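Local structure of alcohol dehydrogenase (Aeropyrum pernix, 1H2B) at residues A18-E23 with E31-P36; G135-F140 with H334-I339; A258-F261 with A266-D269; R240-Q245 with V268-Y273. The protein probably catalyses the NAD-dependent oxidation of alcohols, as a zinc-containing dehydrogenase from a hyperthermophilic archaeon. One frame throughout, in Å; residues are numbered along the deposited sequence.

Contact 1 (A18-E23 with E31-P36); sequences AARLHE and EDVDYP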
# COMPACT_ATOMS: atom_id res chain seq x y z
N ALA B 18 -15.68 18.33 39.64
CA ALA B 18 -15.57 18.22 38.17
C ALA B 18 -15.68 19.59 37.48
O ALA B 18 -16.35 20.48 37.98
CB ALA B 18 -16.64 17.29 37.64
N ALA B 19 -15.08 19.74 36.30
CA ALA B 19 -15.24 20.97 35.49
C ALA B 19 -16.24 20.69 34.39
O ALA B 19 -16.00 19.84 33.50
CB ALA B 19 -13.89 21.41 34.92
N ARG B 20 -17.40 21.37 34.44
CA ARG B 20 -18.52 21.01 33.58
C ARG B 20 -19.03 22.13 32.73
O ARG B 20 -19.08 23.28 33.17
CB ARG B 20 -19.68 20.43 34.37
CG ARG B 20 -19.21 19.46 35.44
CD ARG B 20 -20.35 18.71 36.04
NE ARG B 20 -20.68 17.51 35.26
CZ ARG B 20 -21.85 16.90 35.30
NH1 ARG B 20 -22.85 17.38 36.06
NH2 ARG B 20 -22.03 15.82 34.59
N LEU B 21 -19.38 21.78 31.50
CA LEU B 21 -19.99 22.68 30.54
C LEU B 21 -21.49 22.68 30.78
O LEU B 21 -22.14 21.68 30.55
CB LEU B 21 -19.68 22.22 29.11
CG LEU B 21 -20.00 23.16 27.94
CD1 LEU B 21 -19.29 22.62 26.72
CD2 LEU B 21 -21.49 23.27 27.65
N HIS B 22 -22.02 23.82 31.23
CA HIS B 22 -23.47 24.04 31.35
C HIS B 22 -24.02 24.91 30.24
O HIS B 22 -25.13 24.69 29.78
CB HIS B 22 -23.83 24.73 32.67
CG HIS B 22 -23.71 23.85 33.87
ND1 HIS B 22 -24.81 23.34 34.53
CD2 HIS B 22 -22.63 23.39 34.54
CE1 HIS B 22 -24.41 22.62 35.56
NE2 HIS B 22 -23.09 22.63 35.59
N GLU B 23 -23.24 25.90 29.83
CA GLU B 23 -23.65 26.82 28.79
C GLU B 23 -22.45 27.15 27.92
O GLU B 23 -21.36 27.38 28.43
CB GLU B 23 -24.17 28.14 29.39
CG GLU B 23 -25.02 28.01 30.64
CD GLU B 23 -25.11 29.31 31.43
OE1 GLU B 23 -24.64 29.33 32.59
OE2 GLU B 23 -25.65 30.29 30.88
N GLU B 31 -17.56 22.16 40.09
CA GLU B 31 -18.64 21.82 41.03
C GLU B 31 -18.59 20.36 41.43
O GLU B 31 -17.86 19.58 40.83
CB GLU B 31 -19.99 22.11 40.41
CG GLU B 31 -20.30 21.36 39.14
CD GLU B 31 -21.32 22.06 38.29
OE1 GLU B 31 -21.73 23.18 38.65
OE2 GLU B 31 -21.72 21.50 37.25
N ASP B 32 -19.36 19.99 42.44
CA ASP B 32 -19.49 18.57 42.77
C ASP B 32 -20.43 17.82 41.83
O ASP B 32 -21.42 18.35 41.33
CB ASP B 32 -19.93 18.38 44.22
CG ASP B 32 -19.04 19.12 45.20
OD1 ASP B 32 -17.87 18.71 45.35
OD2 ASP B 32 -19.44 20.11 45.85
N VAL B 33 -20.11 16.55 41.59
CA VAL B 33 -20.94 15.67 40.78
C VAL B 33 -20.90 14.32 41.50
O VAL B 33 -20.04 14.12 42.33
CB VAL B 33 -20.41 15.58 39.34
CG1 VAL B 33 -20.35 16.95 38.73
CG2 VAL B 33 -19.06 15.09 39.36
N ASP B 34 -21.84 13.42 41.23
CA ASP B 34 -21.77 12.12 41.88
C ASP B 34 -20.66 11.26 41.24
O ASP B 34 -20.28 11.46 40.07
CB ASP B 34 -23.12 11.39 41.76
CG ASP B 34 -24.22 12.05 42.58
OD1 ASP B 34 -23.92 12.97 43.35
OD2 ASP B 34 -25.40 11.72 42.46
N TYR B 35 -20.16 10.32 42.03
CA TYR B 35 -19.17 9.34 41.57
C TYR B 35 -19.73 8.59 40.36
O TYR B 35 -20.95 8.34 40.27
CB TYR B 35 -18.88 8.40 42.74
CG TYR B 35 -17.90 7.29 42.48
CD1 TYR B 35 -16.55 7.55 42.54
CD2 TYR B 35 -18.34 6.00 42.23
CE1 TYR B 35 -15.62 6.54 42.34
CE2 TYR B 35 -17.43 4.97 42.03
CZ TYR B 35 -16.07 5.27 42.10
OH TYR B 35 -15.09 4.29 41.91
N PRO B 36 -18.89 8.27 39.37
CA PRO B 36 -19.41 7.61 38.16
C PRO B 36 -20.06 6.24 38.39
O PRO B 36 -19.67 5.54 39.33
CB PRO B 36 -18.14 7.44 37.25
CG PRO B 36 -17.12 8.38 37.83
CD PRO B 36 -17.43 8.49 39.33
O HOH W 1 -23.55 19.55 37.57
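Ala18 and Glu31 sit opposite each other as a hydrogen-bonded pair of an antiparallel beta hairpin near the start of the chain, strands 17-21 and 29-32. Two backbone bonds close the pair, Ala18 N to Glu31 O at 2.8 Å and Glu31 N to Ala18 O at 3.0 Å. Glu31 then reaches along the hairpin: with CG between its backbone N and carbonyl carbon (chi1 60°) and the chain extended beyond, its carboxylate meets the His22 ring. The two form a His-carboxylate hydrogen bond, nearly straight (179°), ring and carboxylate almost perpendicular; the modelled 2.4 Å between His22 NE2 and Glu31 OE2 is too short to be trusted in detail. A water also joins OE2 to Arg20, 2.7 Å from Glu31 OE2 and lying in the guanidinium plane beside NH1. A glutamine in place of Glu31 would remove the negative charge and is likely to leave His22 and the water held less firmly. Val33 lies over one face of the guanidinium, its CG1 3.7 Å from Arg20 CZ, while its CG2 packs on Ala18 CB. The rest of the guanidinium is used elsewhere, NE on Thr76 and NH2 in a salt bridge to Asp134. Strand 17-21 is the middle one of a three-stranded antiparallel sheet, between 29-32 and 75-76, with Ala19 bonded through its backbone to Leu77 and Phe137.

Contact 2 (G135-F140 with H334-I339); sequences GGFAEF and HKLDEI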
# COMPACT_ATOMS: atom_id res chain seq x y z
N GLY B 135 -16.21 13.44 31.00
CA GLY B 135 -14.77 13.21 30.84
C GLY B 135 -13.89 13.31 32.07
O GLY B 135 -14.30 13.08 33.24
N GLY B 136 -12.61 13.64 31.82
CA GLY B 136 -11.55 13.49 32.80
C GLY B 136 -11.18 14.70 33.66
O GLY B 136 -10.27 14.63 34.49
N PHE B 137 -11.87 15.83 33.44
CA PHE B 137 -11.61 17.00 34.30
C PHE B 137 -12.40 16.80 35.60
O PHE B 137 -13.36 17.53 35.89
CB PHE B 137 -12.04 18.31 33.62
CG PHE B 137 -11.23 18.69 32.40
CD1 PHE B 137 -11.85 19.40 31.38
CD2 PHE B 137 -9.87 18.40 32.31
CE1 PHE B 137 -11.12 19.80 30.23
CE2 PHE B 137 -9.12 18.77 31.19
CZ PHE B 137 -9.75 19.47 30.15
N ALA B 138 -12.01 15.77 36.36
CA ALA B 138 -12.75 15.32 37.54
C ALA B 138 -11.86 14.38 38.32
O ALA B 138 -10.81 13.92 37.83
CB ALA B 138 -14.03 14.57 37.13
N GLU B 139 -12.26 14.06 39.54
CA GLU B 139 -11.45 13.14 40.33
C GLU B 139 -11.50 11.71 39.76
O GLU B 139 -10.48 10.99 39.79
CB GLU B 139 -11.96 13.16 41.79
CG GLU B 139 -11.07 12.39 42.76
CD GLU B 139 -11.55 12.39 44.22
OE1 GLU B 139 -12.64 12.94 44.52
OE2 GLU B 139 -10.82 11.82 45.07
N PHE B 140 -12.66 11.32 39.24
CA PHE B 140 -12.86 9.97 38.72
C PHE B 140 -13.57 10.03 37.40
O PHE B 140 -14.36 10.97 37.13
CB PHE B 140 -13.71 9.08 39.66
CG PHE B 140 -13.09 8.87 41.03
CD1 PHE B 140 -13.46 9.67 42.11
CD2 PHE B 140 -12.14 7.89 41.20
CE1 PHE B 140 -12.88 9.48 43.35
CE2 PHE B 140 -11.55 7.68 42.45
CZ PHE B 140 -11.93 8.48 43.53
N HIS B 334 -0.87 22.35 35.68
CA HIS B 334 -1.73 23.20 36.48
C HIS B 334 -2.73 22.38 37.27
O HIS B 334 -2.93 21.19 37.02
CB HIS B 334 -2.44 24.21 35.60
CG HIS B 334 -1.48 25.15 34.94
ND1 HIS B 334 -0.96 26.25 35.59
CD2 HIS B 334 -0.90 25.11 33.72
CE1 HIS B 334 -0.12 26.87 34.78
NE2 HIS B 334 -0.06 26.20 33.65
N LYS B 335 -3.34 23.00 38.29
CA LYS B 335 -4.38 22.30 39.02
C LYS B 335 -5.70 22.30 38.28
O LYS B 335 -5.98 23.22 37.50
CB LYS B 335 -4.58 22.94 40.42
CG LYS B 335 -3.36 22.87 41.34
CD LYS B 335 -2.91 21.45 41.65
CE LYS B 335 -3.13 21.06 43.12
NZ LYS B 335 -2.56 19.70 43.45
N LEU B 336 -6.52 21.28 38.53
CA LEU B 336 -7.86 21.21 37.93
C LEU B 336 -8.61 22.54 38.04
O LEU B 336 -9.24 22.99 37.09
CB LEU B 336 -8.69 20.04 38.52
CG LEU B 336 -10.14 19.93 38.04
CD1 LEU B 336 -10.24 19.71 36.52
CD2 LEU B 336 -10.91 18.81 38.76
N ASP B 337 -8.54 23.19 39.20
CA ASP B 337 -9.39 24.36 39.34
C ASP B 337 -8.85 25.60 38.62
O ASP B 337 -9.52 26.64 38.60
CB ASP B 337 -9.76 24.64 40.81
CG ASP B 337 -8.56 24.88 41.68
OD1 ASP B 337 -7.53 25.39 41.19
OD2 ASP B 337 -8.58 24.60 42.90
N GLU B 338 -7.68 25.47 37.98
CA GLU B 338 -7.17 26.51 37.08
C GLU B 338 -7.69 26.36 35.65
O GLU B 338 -7.26 27.10 34.77
CB GLU B 338 -5.64 26.53 37.05
CG GLU B 338 -4.93 26.81 38.37
CD GLU B 338 -3.44 26.64 38.23
OE1 GLU B 338 -2.81 27.44 37.48
OE2 GLU B 338 -2.89 25.71 38.85
N ILE B 339 -8.58 25.42 35.39
CA ILE B 339 -9.03 25.16 34.03
C ILE B 339 -9.40 26.38 33.18
O ILE B 339 -8.97 26.48 32.04
CB ILE B 339 -10.13 24.08 33.99
CG1 ILE B 339 -10.41 23.67 32.54
CG2 ILE B 339 -11.40 24.53 34.72
CD1 ILE B 339 -10.96 22.27 32.45
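The phenyl ring of Phe137 and the side chain of Ile339 cross at about a right angle, so that Ile339 presents its terminal methyl, CD1, to one face of the ring in a CH-pi contact. The methyl sits displaced from the ring centre toward the CD1 side of Phe137; the closest modelled separation, Phe137 CD1 to Ile339 CD1, is too short to be trusted. Ile339 gets there with CG1 anti to its backbone N (chi1 -171°). Both Leu336 methyls lie against the Phe137-Ala138 peptide: CD1 is 3.7 Å from Phe137 CB, oblique to the ring, and CD2 is 4.0 Å from Ala138 N. Phe137 is the centre of an inverse gamma turn. Glu338, at the N-cap position, folds back on its own segment, its OE1 accepting a hydrogen bond from His334 ND1 (2.9 Å) and its OE2 one from Lys335 N (2.8 Å). His334 is a ligand of a third zinc seen for this protein, not bound to this chain in the model. Phe137, its side chain about 6 Å from that of the zinc ligand His79, packs on Ala51 of strand 44-52; both it and Ile339 pack on Leu357 of strand 354-358 and Ala19 of strand 17-21.

Contact 3 (A258-F261 with A266-D269); sequences AMDF and ATVD. With NAJ (nicotinamide-adenine-dinucleotide (acidic form)), chain I.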
# COMPACT_ATOMS: atom_id res chain seq x y z
N ALA B 258 2.09 18.59 3.54
CA ALA B 258 1.86 19.64 4.55
C ALA B 258 0.88 19.10 5.55
O ALA B 258 0.01 18.31 5.19
CB ALA B 258 1.29 20.89 3.90
N MET B 259 1.02 19.50 6.82
CA MET B 259 0.19 18.97 7.90
C MET B 259 -0.36 20.16 8.65
O MET B 259 0.40 20.91 9.21
CB MET B 259 1.04 18.08 8.83
CG MET B 259 1.75 16.93 8.05
SD MET B 259 2.55 15.84 9.18
CE MET B 259 1.18 14.90 9.81
N ASP B 260 -1.69 20.34 8.64
CA ASP B 260 -2.26 21.50 9.32
C ASP B 260 -2.71 21.07 10.71
O ASP B 260 -3.72 20.36 10.84
CB ASP B 260 -3.47 22.01 8.53
CG ASP B 260 -4.05 23.26 9.13
OD1 ASP B 260 -3.70 23.58 10.28
OD2 ASP B 260 -4.84 23.97 8.48
N PHE B 261 -1.89 21.44 11.72
CA PHE B 261 -2.21 21.20 13.13
C PHE B 261 -2.73 22.47 13.81
O PHE B 261 -2.53 22.65 15.02
CB PHE B 261 -0.95 20.67 13.87
CG PHE B 261 -0.61 19.28 13.51
CD1 PHE B 261 0.44 18.97 12.64
CD2 PHE B 261 -1.30 18.23 14.12
CE1 PHE B 261 0.78 17.61 12.36
CE2 PHE B 261 -0.99 16.87 13.82
CZ PHE B 261 0.10 16.57 12.96
N ALA B 266 -7.13 31.01 8.62
CA ALA B 266 -5.84 31.46 8.10
C ALA B 266 -5.03 30.27 7.59
O ALA B 266 -4.52 30.29 6.45
CB ALA B 266 -5.09 32.20 9.17
N THR B 267 -4.94 29.21 8.39
CA THR B 267 -4.07 28.13 7.91
C THR B 267 -4.70 27.31 6.82
O THR B 267 -4.03 26.80 5.93
CB THR B 267 -3.63 27.17 9.05
OG1 THR B 267 -4.77 26.54 9.66
CG2 THR B 267 -2.91 27.96 10.10
N VAL B 268 -6.00 27.12 6.90
CA VAL B 268 -6.69 26.32 5.88
C VAL B 268 -6.60 27.03 4.53
O VAL B 268 -6.58 26.38 3.49
CB VAL B 268 -8.14 26.06 6.36
CG1 VAL B 268 -9.04 25.46 5.28
CG2 VAL B 268 -8.12 25.14 7.56
N ASP B 269 -6.45 28.33 4.58
CA ASP B 269 -6.31 29.07 3.34
C ASP B 269 -4.96 28.96 2.72
O ASP B 269 -4.87 28.83 1.52
CB ASP B 269 -6.73 30.48 3.49
CG ASP B 269 -8.27 30.59 3.42
OD1 ASP B 269 -9.01 29.80 2.70
OD2 ASP B 269 -8.75 31.42 4.11
PA NAJ I . -2.89 24.54 20.13
O1A NAJ I . -3.69 25.77 20.47
O2A NAJ I . -1.99 23.90 21.20
O5B NAJ I . -1.86 24.81 18.94
C5B NAJ I . -2.19 25.63 17.81
C4B NAJ I . -0.84 26.14 17.32
O4B NAJ I . -1.08 26.80 16.06
C3B NAJ I . -0.17 27.12 18.28
O3B NAJ I . 1.21 26.79 18.51
C2B NAJ I . -0.36 28.41 17.49
O2B NAJ I . 0.59 29.44 17.81
C1B NAJ I . -0.27 27.97 16.03
N9A NAJ I . -0.85 28.89 15.06
C8A NAJ I . -1.95 29.75 15.18
N7A NAJ I . -2.14 30.40 13.99
C5A NAJ I . -1.18 29.96 13.13
C6A NAJ I . -0.88 30.26 11.82
N6A NAJ I . -1.55 31.17 11.11
N1A NAJ I . 0.14 29.58 11.21
C2A NAJ I . 0.92 28.66 11.89
N3A NAJ I . 0.64 28.39 13.19
C4A NAJ I . -0.39 29.04 13.79
O3 NAJ I . -3.94 23.49 19.55
PN NAJ I . -3.93 21.88 19.66
O1N NAJ I . -4.58 21.45 20.89
O2N NAJ I . -2.58 21.37 19.33
O5D NAJ I . -4.99 21.54 18.50
C5D NAJ I . -4.61 21.83 17.15
C4D NAJ I . -5.83 21.70 16.26
O4D NAJ I . -6.15 20.31 16.13
C3D NAJ I . -7.10 22.34 16.84
O3D NAJ I . -7.94 22.73 15.74
C2D NAJ I . -7.76 21.17 17.58
O2D NAJ I . -9.13 21.31 17.82
C1D NAJ I . -7.46 20.06 16.56
N1N NAJ I . -7.58 18.67 16.98
C2N NAJ I . -7.87 17.77 16.00
C3N NAJ I . -7.93 16.42 16.31
C7N NAJ I . -8.30 15.44 15.24
O7N NAJ I . -8.43 14.17 15.65
N7N NAJ I . -8.44 15.73 13.94
C4N NAJ I . -7.68 15.92 17.63
C5N NAJ I . -7.22 16.90 18.56
C6N NAJ I . -7.21 18.24 18.24
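The Asp260 carboxylate meets Thr267 at its oxygen end: the threonine OG1 lies nearer Asp260 OD2, at 2.8 Å, than Asp260 OD1, at 3.2 Å. A second flat group is the adenine of the bound dinucleotide, and Thr267 serves that as well. Its methyl CG2 stands over one face of the base, 3.5 Å from C6A of the cofactor. One torsion divides the work: chi1 of 60° puts OG1 between the backbone N and carbonyl carbon, facing the strand, and leaves CG2 beside the backbone N, facing the base. Val268 CG2 closes in on the carboxylate from the helix, 3.6 Å from Asp260 OD2. At the strand end, Phe261 O comes within 3.1 Å of C5D of the cofactor. Asp260 OD1 also accepts hydrogen bonds from the backbone N of Val262 and of Gly263, in the turn between strand 255-260 and helix 265-270. A buried carboxylate is thus met by two amides and a hydroxyl, which would probably favour its charged form and steady the turn at the strand end, where Val262 lines the NAD site.

Contact 4 (R240-Q245 with V268-Y273); sequences RDPVKQ and VDYTPY. With NAJ (nicotinamide-adenine-dinucleotide (acidic form)), chain I.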
# COMPACT_ATOMS: atom_id res chain seq x y z
N ARG B 240 4.50 36.05 8.29
CA ARG B 240 5.33 36.70 7.30
C ARG B 240 5.37 35.92 5.98
O ARG B 240 6.44 35.46 5.56
CB ARG B 240 6.74 36.92 7.85
CG ARG B 240 6.88 37.87 9.08
CD ARG B 240 8.31 38.04 9.57
NE ARG B 240 9.26 38.00 8.45
CZ ARG B 240 9.67 36.88 7.82
NH1 ARG B 240 9.24 35.68 8.20
NH2 ARG B 240 10.52 36.95 6.80
N ASP B 241 4.25 35.89 5.26
CA ASP B 241 4.20 35.27 3.91
C ASP B 241 4.72 33.82 3.92
O ASP B 241 5.77 33.49 3.36
CB ASP B 241 4.98 36.07 2.86
CG ASP B 241 4.45 35.84 1.44
OD1 ASP B 241 3.84 34.75 1.15
OD2 ASP B 241 4.58 36.69 0.54
N PRO B 242 4.00 32.95 4.60
CA PRO B 242 4.49 31.58 4.77
C PRO B 242 4.67 30.85 3.42
O PRO B 242 5.62 30.07 3.26
CB PRO B 242 3.41 30.92 5.63
CG PRO B 242 2.16 31.78 5.42
CD PRO B 242 2.71 33.20 5.27
N VAL B 243 3.76 31.05 2.47
CA VAL B 243 3.89 30.35 1.19
C VAL B 243 5.18 30.77 0.49
O VAL B 243 5.94 29.93 0.01
CB VAL B 243 2.65 30.58 0.27
CG1 VAL B 243 2.88 29.95 -1.10
CG2 VAL B 243 1.41 29.96 0.91
N LYS B 244 5.45 32.07 0.41
CA LYS B 244 6.69 32.50 -0.25
C LYS B 244 7.95 31.94 0.45
O LYS B 244 8.89 31.46 -0.25
CB LYS B 244 6.73 34.03 -0.27
CG LYS B 244 7.96 34.64 -0.91
CD LYS B 244 7.70 36.12 -1.26
CE LYS B 244 8.98 36.96 -1.18
NZ LYS B 244 9.20 37.81 -2.40
N GLN B 245 7.99 31.99 1.78
CA GLN B 245 9.13 31.44 2.54
C GLN B 245 9.31 29.94 2.26
O GLN B 245 10.42 29.46 2.04
CB GLN B 245 8.98 31.71 4.05
CG GLN B 245 9.12 33.17 4.45
CD GLN B 245 9.13 33.30 5.94
OE1 GLN B 245 10.09 32.94 6.56
NE2 GLN B 245 8.00 33.71 6.50
N VAL B 268 -6.00 27.12 6.90
CA VAL B 268 -6.69 26.32 5.88
C VAL B 268 -6.60 27.03 4.53
O VAL B 268 -6.58 26.38 3.49
CB VAL B 268 -8.14 26.06 6.36
CG1 VAL B 268 -9.04 25.46 5.28
CG2 VAL B 268 -8.12 25.14 7.56
N ASP B 269 -6.45 28.33 4.58
CA ASP B 269 -6.31 29.07 3.34
C ASP B 269 -4.96 28.96 2.72
O ASP B 269 -4.87 28.83 1.52
CB ASP B 269 -6.73 30.48 3.49
CG ASP B 269 -8.27 30.59 3.42
OD1 ASP B 269 -9.01 29.80 2.70
OD2 ASP B 269 -8.75 31.42 4.11
N TYR B 270 -3.89 28.99 3.53
CA TYR B 270 -2.57 28.95 2.91
C TYR B 270 -1.95 27.55 2.74
O TYR B 270 -1.12 27.34 1.82
CB TYR B 270 -1.55 29.92 3.59
CG TYR B 270 -0.96 29.54 4.95
CD1 TYR B 270 0.02 28.54 5.06
CD2 TYR B 270 -1.30 30.28 6.09
CE1 TYR B 270 0.58 28.25 6.27
CE2 TYR B 270 -0.74 30.00 7.34
CZ TYR B 270 0.21 28.99 7.41
OH TYR B 270 0.80 28.70 8.61
N THR B 271 -2.35 26.61 3.60
CA THR B 271 -1.64 25.33 3.55
C THR B 271 -1.76 24.57 2.21
O THR B 271 -0.80 23.98 1.79
CB THR B 271 -1.95 24.41 4.73
OG1 THR B 271 -3.37 24.28 4.90
CG2 THR B 271 -1.41 25.06 6.04
N PRO B 272 -2.90 24.60 1.49
CA PRO B 272 -2.94 23.90 0.19
C PRO B 272 -1.92 24.49 -0.78
O PRO B 272 -1.45 23.75 -1.63
CB PRO B 272 -4.37 24.14 -0.31
CG PRO B 272 -5.16 24.44 0.97
CD PRO B 272 -4.19 25.20 1.87
N TYR B 273 -1.57 25.79 -0.64
CA TYR B 273 -0.68 26.45 -1.56
C TYR B 273 0.78 26.11 -1.24
O TYR B 273 1.67 26.51 -2.03
CB TYR B 273 -0.92 27.96 -1.52
CG TYR B 273 -2.22 28.32 -2.19
CD1 TYR B 273 -3.37 28.43 -1.45
CD2 TYR B 273 -2.29 28.46 -3.56
CE1 TYR B 273 -4.61 28.74 -2.06
CE2 TYR B 273 -3.54 28.75 -4.20
CZ TYR B 273 -4.66 28.87 -3.42
OH TYR B 273 -5.86 29.16 -4.04
PA NAJ I . -2.89 24.54 20.13
O1A NAJ I . -3.69 25.77 20.47
O2A NAJ I . -1.99 23.90 21.20
O5B NAJ I . -1.86 24.81 18.94
C5B NAJ I . -2.19 25.63 17.81
C4B NAJ I . -0.84 26.14 17.32
O4B NAJ I . -1.08 26.80 16.06
C3B NAJ I . -0.17 27.12 18.28
O3B NAJ I . 1.21 26.79 18.51
C2B NAJ I . -0.36 28.41 17.49
O2B NAJ I . 0.59 29.44 17.81
C1B NAJ I . -0.27 27.97 16.03
N9A NAJ I . -0.85 28.89 15.06
C8A NAJ I . -1.95 29.75 15.18
N7A NAJ I . -2.14 30.40 13.99
C5A NAJ I . -1.18 29.96 13.13
C6A NAJ I . -0.88 30.26 11.82
N6A NAJ I . -1.55 31.17 11.11
N1A NAJ I . 0.14 29.58 11.21
C2A NAJ I . 0.92 28.66 11.89
N3A NAJ I . 0.64 28.39 13.19
C4A NAJ I . -0.39 29.04 13.79
O3 NAJ I . -3.94 23.49 19.55
PN NAJ I . -3.93 21.88 19.66
O1N NAJ I . -4.58 21.45 20.89
O2N NAJ I . -2.58 21.37 19.33
O5D NAJ I . -4.99 21.54 18.50
C5D NAJ I . -4.61 21.83 17.15
C4D NAJ I . -5.83 21.70 16.26
O4D NAJ I . -6.15 20.31 16.13
C3D NAJ I . -7.10 22.34 16.84
O3D NAJ I . -7.94 22.73 15.74
C2D NAJ I . -7.76 21.17 17.58
O2D NAJ I . -9.13 21.31 17.82
C1D NAJ I . -7.46 20.06 16.56
N1N NAJ I . -7.58 18.67 16.98
C2N NAJ I . -7.87 17.77 16.00
C3N NAJ I . -7.93 16.42 16.31
C7N NAJ I . -8.30 15.44 15.24
O7N NAJ I . -8.43 14.17 15.65
N7N NAJ I . -8.44 15.73 13.94
C4N NAJ I . -7.68 15.92 17.63
C5N NAJ I . -7.22 16.90 18.56
C6N NAJ I . -7.21 18.24 18.24
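Tyr270 owes its place to a chi1 of 75°, which swings CG between its own backbone N and carbonyl carbon and brings the ring across the front of Pro242. Val243, with CG1 anti to its backbone N (chi1 174°), keeps CG2 turned toward segment 268-273. Pro242 CG stands squarely over the ring, 3.6 Å above the Tyr270 centroid and almost exactly on the normal, a textbook CH-pi contact; Pro242 CB follows at 3.9 Å from Tyr270 CE1. At the ring's edge, in its plane, is the adenine of the cofactor, with N1A hydrogen-bonded to Tyr270 OH at 2.8 Å. Replacing Tyr270 with alanine is likely to strip Pro242 CG of its aromatic face and leave the adenine N1A without its hydroxyl partner. Farther along segment 268-273, Val243 CG2 fits between the two tyrosines, 4.0 Å from Tyr270 CB and 3.9 Å from Tyr273 CB, while its CG1 touches Tyr273 O. Helix 242-249 starts here with Asp241 as N-cap, its OD1 3.2 Å from Lys244 N. Tyr270 packs as well on Val193 of strand 189-193 and on Ala238. In this Rossmann-type domain Tyr270 lines the adenine end of the NAD pocket, its ring having Pro242, at the start of helix 242-249, on one face and the adenine N1A at its edge.

In the fold
The contacts fall into two pairs on opposite sides of the chain's centre, with centres about 30 to 42 Å apart between pairs. Contacts 1 and 2, centres about 10 Å apart, touch through Ala19 N and Phe137 O and lie in the part of the subunit that carries the zinc sites. Contacts 3 and 4 lie in the cofactor-binding domain, centres about 8 Å apart; they share Val268, Asp269 and helix 265-270, and both touch the dinucleotide. Along the chain contact 1 closes first, and contacts 3 and 4 are nested inside the loop closed by contact 2. Contact 2 therefore brings the chain back to the zinc-holding part once the parallel Rossmann sheet has been completed.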